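Local coordinates for protein sulfotransferase (Alicyclobacillus acidocaldarius subsp. acidocaldarius, PDB 3RNL) that probably transfers a sulfonate group from an activated donor to an acceptor substrate, at residues G15-G20 / S90-F95; I112-R117 / A169-Y174. All blocks are in the same frame, centred on the assembly; numbering follows the deposited sequence.

Contact 1 (G15-G20 / S90-F95)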
ATOM      1  N   GLY A  15       0.966   1.184   1.555  1.00 13.20           N
ATOM      2  CA  GLY A  15       0.390   0.784   0.273  1.00 10.84           C
ATOM      3  C   GLY A  15       1.490   0.895  -0.762  1.00 14.29           C
ATOM      4  O   GLY A  15       2.651   1.127  -0.396  1.00 13.40           O
ATOM      5  N   ALA A  16       1.123   0.831  -2.039  1.00 14.15           N
ATOM      6  CA  ALA A  16      -0.268   0.666  -2.421  1.00 12.66           C
ATOM      7  C   ALA A  16      -0.619  -0.821  -2.467  1.00 16.88           C
ATOM      8  O   ALA A  16       0.268  -1.671  -2.390  1.00 17.86           O
ATOM      9  CB  ALA A  16      -0.502   1.299  -3.807  1.00 16.83           C
ATOM     10  N   ALA A  17      -1.896  -1.126  -2.680  1.00 15.07           N
ATOM     11  CA  ALA A  17      -2.352  -2.518  -2.701  1.00 16.24           C
ATOM     12  C   ALA A  17      -1.883  -3.196  -3.991  1.00 18.06           C
ATOM     13  O   ALA A  17      -1.929  -2.584  -5.052  1.00 17.09           O
ATOM     14  CB  ALA A  17      -3.882  -2.575  -2.597  1.00 17.40           C
ATOM     15  N   LYS A  18      -1.465  -4.460  -3.885  1.00 15.17           N
ATOM     16  CA  LYS A  18      -0.944  -5.259  -5.008  1.00 16.07           C
ATOM     17  C   LYS A  18       0.356  -4.691  -5.599  1.00 19.41           C
ATOM     18  O   LYS A  18       0.661  -4.885  -6.783  1.00 19.36           O
ATOM     19  CB  LYS A  18      -2.010  -5.474  -6.108  1.00 17.22           C
ATOM     20  CG  LYS A  18      -3.357  -5.990  -5.593  1.00 22.19           C
ATOM     21  CD  LYS A  18      -3.191  -7.197  -4.673  1.00 24.34           C
ATOM     22  CE  LYS A  18      -2.570  -8.393  -5.380  1.00 30.10           C
ATOM     23  NZ  LYS A  18      -2.396  -9.552  -4.425  1.00 29.74           N
ATOM     24  N   CYS A  19       1.071  -3.935  -4.770  1.00 20.59           N
ATOM     25  CA  CYS A  19       2.407  -3.406  -5.082  1.00 18.84           C
ATOM     26  C   CYS A  19       3.624  -4.130  -4.491  1.00 23.16           C
ATOM     27  O   CYS A  19       4.730  -3.597  -4.530  1.00 26.62           O
ATOM     28  CB  CYS A  19       2.466  -1.894  -4.875  1.00 15.82           C
ATOM     29  SG  CYS A  19       1.295  -1.081  -6.022  1.00 20.19           S
ATOM     30  N   GLY A  20       3.407  -5.259  -3.829  1.00 22.95           N
ATOM     31  CA  GLY A  20       4.519  -6.053  -3.331  1.00 25.46           C
ATOM     32  C   GLY A  20       4.950  -5.729  -1.911  1.00 25.56           C
ATOM     33  O   GLY A  20       6.016  -6.169  -1.464  1.00 22.03           O
ATOM     34  N   SER A  90      -0.820  -1.595   6.397  1.00 10.72           N
ATOM     35  CA  SER A  90      -2.184  -1.745   5.854  1.00 11.89           C
ATOM     36  C   SER A  90      -2.206  -1.071   4.488  1.00 11.10           C
ATOM     37  O   SER A  90      -1.916   0.126   4.392  1.00  9.37           O
ATOM     38  CB  SER A  90      -3.202  -1.052   6.779  1.00 10.13           C
ATOM     39  OG  SER A  90      -3.282  -1.707   8.034  1.00 11.04           O
ATOM     40  N   VAL A  91      -2.560  -1.813   3.440  1.00 10.37           N
ATOM     41  CA  VAL A  91      -2.330  -1.336   2.080  1.00  9.27           C
ATOM     42  C   VAL A  91      -3.271  -0.240   1.576  1.00 12.62           C
ATOM     43  O   VAL A  91      -2.966   0.398   0.571  1.00 12.93           O
ATOM     44  CB  VAL A  91      -2.307  -2.491   1.070  1.00 16.30           C
ATOM     45  CG1 VAL A  91      -1.165  -3.448   1.404  1.00 21.63           C
ATOM     46  CG2 VAL A  91      -3.649  -3.195   1.050  1.00 14.27           C
ATOM     47  N   PHE A  92      -4.413  -0.024   2.228  1.00  8.22           N
ATOM     48  CA  PHE A  92      -5.264   1.085   1.825  1.00  9.14           C
ATOM     49  C   PHE A  92      -5.056   2.368   2.648  1.00  7.79           C
ATOM     50  O   PHE A  92      -5.788   3.339   2.501  1.00  9.47           O
ATOM     51  CB  PHE A  92      -6.737   0.663   1.719  1.00  8.56           C
ATOM     52  CG  PHE A  92      -6.959  -0.425   0.701  1.00 11.80           C
ATOM     53  CD1 PHE A  92      -6.775  -0.168  -0.652  1.00 10.18           C
ATOM     54  CD2 PHE A  92      -7.322  -1.704   1.091  1.00 19.36           C
ATOM     55  CE1 PHE A  92      -6.975  -1.182  -1.608  1.00 13.57           C
ATOM     56  CE2 PHE A  92      -7.516  -2.711   0.144  1.00 22.57           C
ATOM     57  CZ  PHE A  92      -7.337  -2.443  -1.206  1.00 15.49           C
ATOM     58  N   TYR A  93      -4.072   2.349   3.541  1.00  8.60           N
ATOM     59  CA  TYR A  93      -3.683   3.590   4.216  1.00  7.35           C
ATOM     60  C   TYR A  93      -3.379   4.701   3.198  1.00 10.06           C
ATOM     61  O   TYR A  93      -3.692   5.866   3.425  1.00 12.45           O
ATOM     62  CB  TYR A  93      -2.450   3.329   5.075  1.00  9.41           C
ATOM     63  CG  TYR A  93      -2.705   2.770   6.461  1.00  9.33           C
ATOM     64  CD1 TYR A  93      -3.954   2.850   7.060  1.00  9.20           C
ATOM     65  CD2 TYR A  93      -1.661   2.212   7.193  1.00 11.12           C
ATOM     66  CE1 TYR A  93      -4.170   2.368   8.350  1.00  7.91           C
ATOM     67  CE2 TYR A  93      -1.864   1.725   8.480  1.00 10.51           C
ATOM     68  CZ  TYR A  93      -3.116   1.819   9.051  1.00 10.77           C
ATOM     69  OH  TYR A  93      -3.312   1.346  10.319  1.00 11.99           O
ATOM     70  N   LEU A  94      -2.775   4.342   2.073  1.00  8.09           N
ATOM     71  CA  LEU A  94      -2.416   5.342   1.058  1.00  9.17           C
ATOM     72  C   LEU A  94      -3.679   5.914   0.405  1.00 11.25           C
ATOM     73  O   LEU A  94      -3.785   7.111   0.101  1.00 10.35           O
ATOM     74  CB  LEU A  94      -1.523   4.673   0.003  1.00  7.69           C
ATOM     75  CG  LEU A  94      -1.080   5.614  -1.130  1.00  8.69           C
ATOM     76  CD1 LEU A  94      -0.233   6.798  -0.593  1.00 12.35           C
ATOM     77  CD2 LEU A  94      -0.303   4.841  -2.208  1.00 10.54           C
ATOM     78  N   PHE A  95      -4.667   5.045   0.230  1.00  9.27           N
ATOM     79  CA  PHE A  95      -5.866   5.384  -0.527  1.00  9.65           C
ATOM     80  C   PHE A  95      -6.865   6.253   0.243  1.00 11.78           C
ATOM     81  O   PHE A  95      -7.431   7.194  -0.319  1.00 12.97           O
ATOM     82  CB  PHE A  95      -6.557   4.090  -0.983  1.00  9.04           C
ATOM     83  CG  PHE A  95      -7.890   4.316  -1.666  1.00 13.12           C
ATOM     84  CD1 PHE A  95      -7.944   4.803  -2.962  1.00 13.58           C
ATOM     85  CD2 PHE A  95      -9.083   4.038  -1.008  1.00 14.99           C
ATOM     86  CE1 PHE A  95      -9.170   5.006  -3.602  1.00 15.47           C
ATOM     87  CE2 PHE A  95     -10.311   4.249  -1.634  1.00 20.06           C
ATOM     88  CZ  PHE A  95     -10.351   4.734  -2.928  1.00 15.84           C
TER
HETATM   89  O   HOH W   1      -3.721   1.043  -1.974  1.00 20.24           O
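Gly15 and Val91 bring the backbones of 15-20 and 90-95 together, their CA atoms 3.9 Å apart, where two loops leave neighbouring parallel strands of the sulfotransferase sheet. The first loop runs from strand 11-13 to helix 21-29 with the sequence Gly-Ala-Ala-Lys-Cys-Gly, consistent with the P-loop-like element that in sulfotransferases usually receives the 5'-phosphate of the sulfonate donor. A cis peptide joins Gly15 to Ala16, a type II turn carries the chain from Ala16 to Cys19, and Gly20 is the N-cap residue of the helix. In the second loop, a type I turn spans Ser90 to Tyr93. Gly15 CA lies 3.4 Å from Val91 O, so close that a CB on this residue would run into that oxygen. Separately, at its own backbone angles (phi 142°) a CB would be jammed against the carbonyl oxygen of the preceding residue. Gly15 N is buried here with no partner in the model.

Apolar side chains fill in around this backbone approach. Ala16 CB meets one methyl of Leu94, CD2, at 3.9 Å; with CG anti to the backbone N (chi1 180°), that branch reaches across to the alanine. Ala17 CB packs against both Val91 CG2, at 3.7 Å, and Phe92 CE1, at 3.5 Å. Phe92 starts out away from the other loop, but its CG, anti to the carbonyl carbon (chi1 -61°), brings the ring back to Ala17. Val91 CG2 covers part of one face of that ring, toward its rim. A water supplies the polar link: Ala17 N donates to it at 2.9 Å, and it donates to Val91 O at 2.7 Å.

Contact 2 (I112-R117 / A169-Y174)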
ATOM      1  N   ILE A 112       7.174   6.962   6.737  1.00  8.07           N
ATOM      2  CA  ILE A 112       6.169   6.368   5.871  1.00  7.81           C
ATOM      3  C   ILE A 112       6.864   5.685   4.704  1.00 11.43           C
ATOM      4  O   ILE A 112       7.685   6.323   4.030  1.00 11.56           O
ATOM      5  CB  ILE A 112       5.274   7.466   5.280  1.00  7.55           C
ATOM      6  CG1 ILE A 112       4.678   8.355   6.384  1.00  8.75           C
ATOM      7  CG2 ILE A 112       4.189   6.852   4.364  1.00 11.34           C
ATOM      8  CD1 ILE A 112       3.698   7.626   7.305  1.00 13.28           C
ATOM      9  N   LEU A 113       6.555   4.404   4.481  1.00  9.56           N
ATOM     10  CA  LEU A 113       7.024   3.684   3.290  1.00  8.31           C
ATOM     11  C   LEU A 113       5.878   3.466   2.328  1.00 11.90           C
ATOM     12  O   LEU A 113       4.828   2.950   2.716  1.00 10.21           O
ATOM     13  CB  LEU A 113       7.591   2.308   3.682  1.00  8.79           C
ATOM     14  CG  LEU A 113       8.953   2.373   4.385  1.00 16.28           C
ATOM     15  CD1 LEU A 113       9.330   1.015   4.986  1.00 17.58           C
ATOM     16  CD2 LEU A 113      10.021   2.831   3.393  1.00 16.40           C
ATOM     17  N   ILE A 114       6.087   3.842   1.067  1.00  8.82           N
ATOM     18  CA  ILE A 114       5.065   3.680   0.033  1.00  8.41           C
ATOM     19  C   ILE A 114       5.711   2.900  -1.089  1.00 12.30           C
ATOM     20  O   ILE A 114       6.820   3.241  -1.488  1.00 13.25           O
ATOM     21  CB  ILE A 114       4.670   5.057  -0.544  1.00 12.10           C
ATOM     22  CG1 ILE A 114       4.039   5.927   0.546  1.00 12.81           C
ATOM     23  CG2 ILE A 114       3.724   4.897  -1.755  1.00 14.48           C
ATOM     24  CD1 ILE A 114       3.818   7.386   0.126  1.00 13.29           C
HETATM   25  N   MSE A 115       5.046   1.857  -1.595  1.00  9.02           N
HETATM   26  CA  MSE A 115       5.578   1.157  -2.774  1.00  8.44           C
HETATM   27  C   MSE A 115       4.563   1.276  -3.902  1.00 13.55           C
HETATM   28  O   MSE A 115       3.375   1.029  -3.699  1.00 14.79           O
HETATM   29  CB  MSE A 115       5.889  -0.317  -2.492  1.00 16.84           C
HETATM   30  CG  MSE A 115       6.466  -1.036  -3.723  1.00 13.38           C
HETATM   31 SE   MSE A 115       7.604  -2.557  -3.271  0.61 36.27          SE
HETATM   32  CE  MSE A 115       6.865  -2.981  -1.545  1.00 28.98           C
ATOM     33  N   LEU A 116       5.028   1.677  -5.083  1.00 12.22           N
ATOM     34  CA  LEU A 116       4.135   1.898  -6.215  1.00  8.26           C
ATOM     35  C   LEU A 116       4.528   1.020  -7.375  1.00 11.11           C
ATOM     36  O   LEU A 116       5.699   0.775  -7.618  1.00 14.45           O
ATOM     37  CB  LEU A 116       4.191   3.365  -6.668  1.00 11.66           C
ATOM     38  CG  LEU A 116       3.922   4.417  -5.590  1.00 11.18           C
ATOM     39  CD1 LEU A 116       4.129   5.832  -6.161  1.00 12.06           C
ATOM     40  CD2 LEU A 116       2.503   4.280  -5.033  1.00 13.02           C
ATOM     41  N   ARG A 117       3.525   0.596  -8.124  1.00 13.19           N
ATOM     42  CA  ARG A 117       3.746  -0.244  -9.277  1.00 14.09           C
ATOM     43  C   ARG A 117       3.000   0.381 -10.450  1.00 11.50           C
ATOM     44  O   ARG A 117       2.008   1.066 -10.237  1.00 12.49           O
ATOM     45  CB  ARG A 117       3.135  -1.596  -8.963  1.00 19.72           C
ATOM     46  CG  ARG A 117       3.230  -2.580 -10.047  1.00 24.11           C
ATOM     47  CD  ARG A 117       2.614  -3.840  -9.569  1.00 20.09           C
ATOM     48  NE  ARG A 117       2.865  -4.927 -10.493  1.00 20.69           N
ATOM     49  CZ  ARG A 117       2.430  -6.157 -10.287  1.00 25.53           C
ATOM     50  NH1 ARG A 117       1.729  -6.439  -9.190  1.00 22.92           N
ATOM     51  NH2 ARG A 117       2.707  -7.095 -11.167  1.00 22.20           N
ATOM     52  N   ALA A 169      -2.434  12.131  -6.128  1.00 11.24           N
ATOM     53  CA  ALA A 169      -3.052  12.868  -5.017  1.00 11.65           C
ATOM     54  C   ALA A 169      -2.859  12.157  -3.679  1.00 11.62           C
ATOM     55  O   ALA A 169      -2.790  12.802  -2.626  1.00 10.23           O
ATOM     56  CB  ALA A 169      -4.547  13.100  -5.283  1.00 12.62           C
ATOM     57  N   GLN A 170      -2.810  10.827  -3.714  1.00 11.00           N
ATOM     58  CA  GLN A 170      -2.650  10.040  -2.492  1.00  7.51           C
ATOM     59  C   GLN A 170      -1.266  10.261  -1.910  1.00 10.05           C
ATOM     60  O   GLN A 170      -1.107  10.454  -0.707  1.00 10.54           O
ATOM     61  CB  GLN A 170      -2.827   8.545  -2.798  1.00  8.15           C
ATOM     62  CG  GLN A 170      -4.188   8.237  -3.444  1.00 11.04           C
ATOM     63  CD  GLN A 170      -4.302   6.770  -3.865  1.00 16.90           C
ATOM     64  OE1 GLN A 170      -3.898   5.884  -3.130  1.00 23.67           O
ATOM     65  NE2 GLN A 170      -4.874   6.521  -5.040  1.00 18.60           N
ATOM     66  N   VAL A 171      -0.257  10.203  -2.771  1.00  7.66           N
ATOM     67  CA  VAL A 171       1.115  10.445  -2.324  1.00  7.92           C
ATOM     68  C   VAL A 171       1.290  11.904  -1.878  1.00  8.23           C
ATOM     69  O   VAL A 171       1.937  12.181  -0.842  1.00 10.23           O
ATOM     70  CB  VAL A 171       2.103  10.088  -3.444  1.00  9.09           C
ATOM     71  CG1 VAL A 171       3.524  10.498  -3.063  1.00 11.53           C
ATOM     72  CG2 VAL A 171       2.025   8.571  -3.749  1.00  9.10           C
ATOM     73  N   LYS A 172       0.697  12.837  -2.622  1.00  8.33           N
ATOM     74  CA  LYS A 172       0.809  14.249  -2.230  1.00  9.15           C
ATOM     75  C   LYS A 172       0.305  14.463  -0.804  1.00 10.56           C
ATOM     76  O   LYS A 172       0.889  15.218  -0.035  1.00 10.24           O
ATOM     77  CB  LYS A 172       0.035  15.162  -3.183  1.00 10.84           C
ATOM     78  CG  LYS A 172       0.135  16.645  -2.773  1.00 12.39           C
ATOM     79  CD  LYS A 172      -0.593  17.550  -3.749  1.00 16.66           C
ATOM     80  CE  LYS A 172      -0.350  19.040  -3.433  1.00 18.10           C
ATOM     81  NZ  LYS A 172      -1.128  19.522  -2.237  1.00 16.32           N
ATOM     82  N   ARG A 173      -0.797  13.812  -0.452  1.00  9.70           N
ATOM     83  CA  ARG A 173      -1.344  13.991   0.900  1.00  8.40           C
ATOM     84  C   ARG A 173      -0.319  13.576   1.965  1.00 12.14           C
ATOM     85  O   ARG A 173      -0.152  14.264   2.971  1.00  9.73           O
ATOM     86  CB  ARG A 173      -2.665  13.213   1.059  1.00 10.96           C
ATOM     87  CG  ARG A 173      -3.362  13.371   2.420  1.00 10.81           C
ATOM     88  CD  ARG A 173      -3.776  14.816   2.748  1.00  9.51           C
ATOM     89  NE  ARG A 173      -4.458  15.527   1.657  1.00 12.10           N
ATOM     90  CZ  ARG A 173      -5.757  15.444   1.391  1.00 15.77           C
ATOM     91  NH1 ARG A 173      -6.281  16.160   0.388  1.00 14.52           N
ATOM     92  NH2 ARG A 173      -6.537  14.641   2.119  1.00 12.83           N
ATOM     93  N   TYR A 174       0.380  12.459   1.751  1.00  8.71           N
ATOM     94  CA  TYR A 174       1.424  12.047   2.702  1.00  9.07           C
ATOM     95  C   TYR A 174       2.613  12.995   2.711  1.00 10.22           C
ATOM     96  O   TYR A 174       3.155  13.305   3.784  1.00  9.10           O
ATOM     97  CB  TYR A 174       1.892  10.609   2.454  1.00  8.92           C
ATOM     98  CG  TYR A 174       0.967   9.615   3.120  1.00  7.81           C
ATOM     99  CD1 TYR A 174       1.218   9.169   4.421  1.00 10.12           C
ATOM    100  CD2 TYR A 174      -0.191   9.175   2.480  1.00 11.16           C
ATOM    101  CE1 TYR A 174       0.356   8.266   5.053  1.00  8.64           C
ATOM    102  CE2 TYR A 174      -1.060   8.266   3.105  1.00  7.18           C
ATOM    103  CZ  TYR A 174      -0.786   7.829   4.391  1.00 11.51           C
ATOM    104  OH  TYR A 174      -1.654   6.946   5.015  1.00 12.00           O
TER
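Ile112 and Tyr174 meet between strand and helix: on the strand, Ile112 places CG2 anti to the backbone N and CG1 anti to the carbonyl carbon (chi1 -54°), while on the helix Tyr174 CG is anti to its own carbonyl carbon (chi1 -83°). The two side chains cross at about a right angle, with Ile112 CG2 3.8 Å from Tyr174 CD1 and Ile112 CD1 4.1 Å from Tyr174 CE1. With an alanine here, the Tyr174 ring is likely to lose the aliphatic cover on CD1 and CE1, opening a gap between strand and helix. Further along, Ile114 CD1 lies 4.4 Å from both Val171 CG2 and Tyr174 CB, a looser fit, and Leu116 CD1 reaches Val171 CG2 at 4.2 Å. Alternate strand residues thus meet helix residues three positions apart, the usual way a helix packs on one face of a parallel sheet. The axes of 112-116 and 169-174 run nearly antiparallel (166°), 10.9 Å apart at closest. Helix 167-178 then leads into strand 183-187, which lies beside 111-116 in a beta-alpha-beta crossover, while helix 273-294 touches Leu116 and Val171 and helix 99-106 packs against Tyr174.

Overall arrangement
Contacts 1 and 2 come one after the other along the chain, yet their centres are only 9 Å apart, and two probable hydrogen bonds join them. Gly15 O lies 2.8 Å from the backbone N of Met115, a selenomethionine in this crystal, tying the P-loop-like turn to strand 111-116, beside 11-13 in the sheet; Tyr93 O lies 2.8 Å from Tyr174 OH, tying the second loop to the helix. A glycerol, probably from the crystallisation liquor, sits about 4 Å from the Phe92 side chain and may mark a pocket. A bound magnesium ion lies about 10 Å from the Tyr174 side chain. Asp176, its side chain about 7 Å from that of Tyr174 and 11 Å from that of Leu94, binds magnesium in an entry of this protein, a metal absent from this chain.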